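Local coordinates for protein Sfrice_029225 (Spodoptera frugiperda, PDB 6I50) that belongs to the tumour necrosis factor family and probably acts as a cytokine that binds a TNF-type receptor, at residues Arg1-Ser13 / Met148-Leu160. Sequence-based numbering, arbitrary orientation.
Sequences RPFIAAHFHGNTS and MQPEKSFIGLVKL
Phe-3 reaches Val-158 through its ring, CE1 lying 3.9 Å from CG1; CG anti to the backbone N (chi1 -175°) brings the ring back toward the valine, with Ala-5 CB against one ring face. At Ile-4 the carbonyl accepts the Lys-159 amide at 2.9 Å from N to O, and the two side chains run side by side before the lysine ends in a salt bridge with Asp-162. Reciprocal backbone hydrogen bonds then join Ala-6 and Leu-157, marking strands 5-10 and 154-160 as antiparallel neighbours in the jelly-roll sandwich of the TNF fold, here one subunit of a trimer. His-7 faces Gly-156, and its CE1 lies 3.5 Å from Phe-154 CB, the two rings meeting obliquely; ND1 is hydrogen-bonded to Tyr-73 OH, while a water links NE2 to Pro-150 O. The same reciprocal pairing joins Phe-8 and Ile-155, and on the face shared by Ala-6 and Leu-157, Phe-8 sets CB 4.2 Å from Ile-155 CG2. Pro-150 CB sits over the centre of the His-9 imidazole, 3.5 Å from its centroid, a CH-pi contact. Without that imidazole, as with an alanine here, the proline would probably lose its flat partner and a gap would open beside it. Beyond, Gly-10 N donates to Ser-153 O at 2.8 Å, and a water bridges Thr-12 N to Met-148 O.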
# COMPACT_ATOMS: atom_id res chain seq x y z
N ARG A 1 -23.19 -12.27 -2.18
CA ARG A 1 -22.58 -10.94 -2.30
C ARG A 1 -21.64 -10.89 -3.49
O ARG A 1 -20.66 -11.64 -3.56
CB ARG A 1 -21.84 -10.58 -1.01
CG ARG A 1 -21.99 -9.13 -0.59
CD ARG A 1 -21.58 -8.92 0.86
NE ARG A 1 -20.30 -9.58 1.17
CZ ARG A 1 -19.11 -9.04 0.93
NH1 ARG A 1 -19.02 -7.83 0.39
NH2 ARG A 1 -18.01 -9.70 1.23
N PRO A 2 -21.93 -10.00 -4.44
CA PRO A 2 -21.08 -9.88 -5.63
C PRO A 2 -19.72 -9.29 -5.28
O PRO A 2 -19.61 -8.38 -4.46
CB PRO A 2 -21.87 -8.95 -6.55
CG PRO A 2 -23.25 -8.90 -5.98
CD PRO A 2 -23.10 -9.11 -4.51
N PHE A 3 -18.69 -9.81 -5.94
CA PHE A 3 -17.31 -9.34 -5.77
C PHE A 3 -17.04 -8.36 -6.90
O PHE A 3 -16.59 -8.73 -7.98
CB PHE A 3 -16.34 -10.51 -5.78
CG PHE A 3 -14.91 -10.14 -5.48
CD1 PHE A 3 -14.60 -9.29 -4.43
CD2 PHE A 3 -13.88 -10.68 -6.23
CE1 PHE A 3 -13.29 -8.97 -4.15
CE2 PHE A 3 -12.56 -10.36 -5.96
CZ PHE A 3 -12.26 -9.51 -4.91
N ILE A 4 -17.35 -7.08 -6.66
CA ILE A 4 -17.21 -6.04 -7.68
C ILE A 4 -15.77 -5.54 -7.58
O ILE A 4 -15.45 -4.61 -6.85
CB ILE A 4 -18.24 -4.93 -7.50
CG1 ILE A 4 -19.65 -5.53 -7.55
CG2 ILE A 4 -18.07 -3.84 -8.56
CD1 ILE A 4 -20.75 -4.52 -7.47
N ALA A 5 -14.88 -6.19 -8.34
CA ALA A 5 -13.45 -5.99 -8.16
C ALA A 5 -12.73 -6.44 -9.42
O ALA A 5 -13.22 -7.29 -10.16
CB ALA A 5 -12.93 -6.78 -6.95
N ALA A 6 -11.55 -5.87 -9.64
CA ALA A 6 -10.74 -6.22 -10.80
C ALA A 6 -9.29 -5.84 -10.53
O ALA A 6 -9.00 -4.89 -9.79
CB ALA A 6 -11.25 -5.52 -12.07
N HIS A 7 -8.38 -6.60 -11.14
CA HIS A 7 -6.95 -6.32 -11.07
C HIS A 7 -6.39 -6.37 -12.48
O HIS A 7 -6.63 -7.34 -13.20
CB HIS A 7 -6.22 -7.34 -10.19
CG HIS A 7 -4.75 -7.10 -10.07
ND1 HIS A 7 -4.20 -6.26 -9.13
CD2 HIS A 7 -3.71 -7.58 -10.79
CE1 HIS A 7 -2.89 -6.25 -9.26
NE2 HIS A 7 -2.56 -7.05 -10.26
N PHE A 8 -5.69 -5.31 -12.88
CA PHE A 8 -5.08 -5.23 -14.20
C PHE A 8 -3.58 -5.02 -14.01
O PHE A 8 -3.17 -4.17 -13.21
CB PHE A 8 -5.67 -4.08 -15.01
CG PHE A 8 -7.17 -4.07 -15.03
CD1 PHE A 8 -7.86 -4.86 -15.93
CD2 PHE A 8 -7.89 -3.31 -14.11
CE1 PHE A 8 -9.25 -4.87 -15.94
CE2 PHE A 8 -9.27 -3.31 -14.12
CZ PHE A 8 -9.95 -4.10 -15.04
N HIS A 9 -2.77 -5.78 -14.74
CA HIS A 9 -1.33 -5.68 -14.53
C HIS A 9 -0.61 -5.48 -15.86
O HIS A 9 -1.17 -5.66 -16.94
CB HIS A 9 -0.77 -6.91 -13.77
CG HIS A 9 -1.09 -8.23 -14.40
ND1 HIS A 9 -1.32 -9.36 -13.65
CD2 HIS A 9 -1.17 -8.61 -15.70
CE1 HIS A 9 -1.56 -10.38 -14.46
NE2 HIS A 9 -1.47 -9.96 -15.70
N GLY A 10 0.65 -5.07 -15.76
CA GLY A 10 1.43 -4.79 -16.95
C GLY A 10 1.67 -6.05 -17.75
O GLY A 10 2.02 -7.10 -17.21
N ASN A 11 1.49 -5.94 -19.07
CA ASN A 11 1.63 -7.11 -19.94
C ASN A 11 1.94 -6.63 -21.35
O ASN A 11 1.05 -6.14 -22.05
CB ASN A 11 0.35 -7.95 -19.92
CG ASN A 11 0.54 -9.32 -20.54
OD1 ASN A 11 1.48 -9.55 -21.29
ND2 ASN A 11 -0.37 -10.24 -20.22
N THR A 12 3.20 -6.78 -21.77
CA THR A 12 3.65 -6.35 -23.08
C THR A 12 3.49 -7.42 -24.16
O THR A 12 4.09 -7.29 -25.23
CB THR A 12 5.12 -5.90 -23.01
OG1 THR A 12 5.90 -6.91 -22.36
CG2 THR A 12 5.25 -4.59 -22.25
N SER A 13 2.71 -8.46 -23.90
CA SER A 13 2.51 -9.53 -24.88
C SER A 13 1.90 -9.01 -26.17
O SER A 13 2.30 -9.42 -27.26
CB SER A 13 1.62 -10.63 -24.30
OG SER A 13 2.31 -11.37 -23.31
N MET A 148 6.59 -2.84 -17.57
CA MET A 148 5.20 -3.29 -17.59
C MET A 148 5.17 -4.82 -17.59
O MET A 148 4.86 -5.48 -18.58
CB MET A 148 4.46 -2.69 -18.78
CG MET A 148 4.58 -1.18 -18.87
SD MET A 148 4.22 -0.40 -17.28
CE MET A 148 2.59 -1.03 -17.03
N GLN A 149 5.51 -5.37 -16.43
CA GLN A 149 5.48 -6.80 -16.16
C GLN A 149 4.50 -7.04 -15.02
O GLN A 149 4.33 -6.16 -14.16
CB GLN A 149 6.88 -7.32 -15.80
CG GLN A 149 7.92 -7.10 -16.91
CD GLN A 149 9.34 -7.39 -16.46
OE1 GLN A 149 9.71 -7.16 -15.32
NE2 GLN A 149 10.15 -7.91 -17.38
N PRO A 150 3.82 -8.19 -14.99
CA PRO A 150 2.64 -8.32 -14.11
C PRO A 150 2.95 -8.13 -12.64
O PRO A 150 2.15 -7.54 -11.91
CB PRO A 150 2.15 -9.75 -14.40
CG PRO A 150 2.74 -10.10 -15.71
CD PRO A 150 4.06 -9.41 -15.79
N GLU A 151 4.10 -8.62 -12.18
CA GLU A 151 4.46 -8.48 -10.78
C GLU A 151 4.98 -7.08 -10.44
O GLU A 151 5.10 -6.77 -9.25
CB GLU A 151 5.50 -9.54 -10.42
CG GLU A 151 6.93 -9.23 -10.89
CD GLU A 151 7.18 -9.58 -12.35
OE1 GLU A 151 6.24 -9.99 -13.07
OE2 GLU A 151 8.35 -9.45 -12.77
N LYS A 152 5.27 -6.25 -11.44
CA LYS A 152 5.92 -4.96 -11.20
C LYS A 152 4.97 -3.77 -11.27
O LYS A 152 5.10 -2.84 -10.47
CB LYS A 152 7.07 -4.77 -12.20
CG LYS A 152 8.24 -5.72 -11.97
CD LYS A 152 9.48 -5.28 -12.73
CE LYS A 152 10.70 -6.12 -12.34
NZ LYS A 152 10.59 -7.52 -12.85
N SER A 153 4.03 -3.75 -12.21
CA SER A 153 3.16 -2.60 -12.42
C SER A 153 1.72 -3.06 -12.57
O SER A 153 1.46 -4.05 -13.26
CB SER A 153 3.58 -1.80 -13.67
OG SER A 153 4.90 -1.27 -13.52
N PHE A 154 0.79 -2.36 -11.92
CA PHE A 154 -0.60 -2.82 -11.91
C PHE A 154 -1.51 -1.73 -11.37
O PHE A 154 -1.07 -0.75 -10.76
CB PHE A 154 -0.75 -4.10 -11.08
CG PHE A 154 -0.03 -4.05 -9.75
CD1 PHE A 154 -0.62 -3.43 -8.65
CD2 PHE A 154 1.21 -4.64 -9.59
CE1 PHE A 154 0.03 -3.39 -7.43
CE2 PHE A 154 1.87 -4.60 -8.37
CZ PHE A 154 1.27 -3.98 -7.29
N ILE A 155 -2.81 -1.93 -11.58
CA ILE A 155 -3.86 -1.09 -11.01
C ILE A 155 -5.05 -2.00 -10.70
O ILE A 155 -5.43 -2.84 -11.52
CB ILE A 155 -4.28 0.07 -11.94
CG1 ILE A 155 -5.50 0.80 -11.38
CG2 ILE A 155 -4.56 -0.42 -13.36
CD1 ILE A 155 -5.82 2.10 -12.10
N GLY A 156 -5.59 -1.88 -9.49
CA GLY A 156 -6.68 -2.73 -9.08
C GLY A 156 -7.64 -1.96 -8.19
O GLY A 156 -7.31 -0.89 -7.65
N LEU A 157 -8.85 -2.49 -8.08
CA LEU A 157 -9.86 -1.86 -7.25
C LEU A 157 -10.85 -2.90 -6.77
O LEU A 157 -11.17 -3.86 -7.48
CB LEU A 157 -10.61 -0.72 -7.96
CG LEU A 157 -10.70 -0.43 -9.46
CD1 LEU A 157 -10.78 -1.67 -10.34
CD2 LEU A 157 -11.91 0.46 -9.70
N VAL A 158 -11.35 -2.67 -5.56
CA VAL A 158 -12.30 -3.55 -4.89
C VAL A 158 -13.39 -2.68 -4.31
O VAL A 158 -13.11 -1.81 -3.47
CB VAL A 158 -11.63 -4.39 -3.79
CG1 VAL A 158 -12.66 -5.31 -3.13
CG2 VAL A 158 -10.45 -5.19 -4.33
N LYS A 159 -14.63 -2.91 -4.71
CA LYS A 159 -15.72 -2.17 -4.09
C LYS A 159 -15.92 -2.64 -2.65
O LYS A 159 -16.04 -3.84 -2.39
CB LYS A 159 -17.02 -2.32 -4.88
CG LYS A 159 -18.12 -1.41 -4.37
CD LYS A 159 -19.41 -1.62 -5.13
CE LYS A 159 -20.54 -0.87 -4.45
NZ LYS A 159 -21.74 -1.72 -4.31
N LEU A 160 -15.95 -1.68 -1.73
CA LEU A 160 -16.08 -1.95 -0.30
C LEU A 160 -17.48 -1.71 0.23
O LEU A 160 -17.90 -2.41 1.16
CB LEU A 160 -15.11 -1.07 0.50
CG LEU A 160 -13.64 -1.18 0.13
CD1 LEU A 160 -12.84 -0.23 1.02
CD2 LEU A 160 -13.17 -2.61 0.28
O HOH W 1 -16.05 -6.12 -0.25
O HOH W 2 -17.53 -5.95 -3.82
O HOH W 3 0.13 -7.92 -10.28
O HOH W 4 5.05 -7.86 -19.92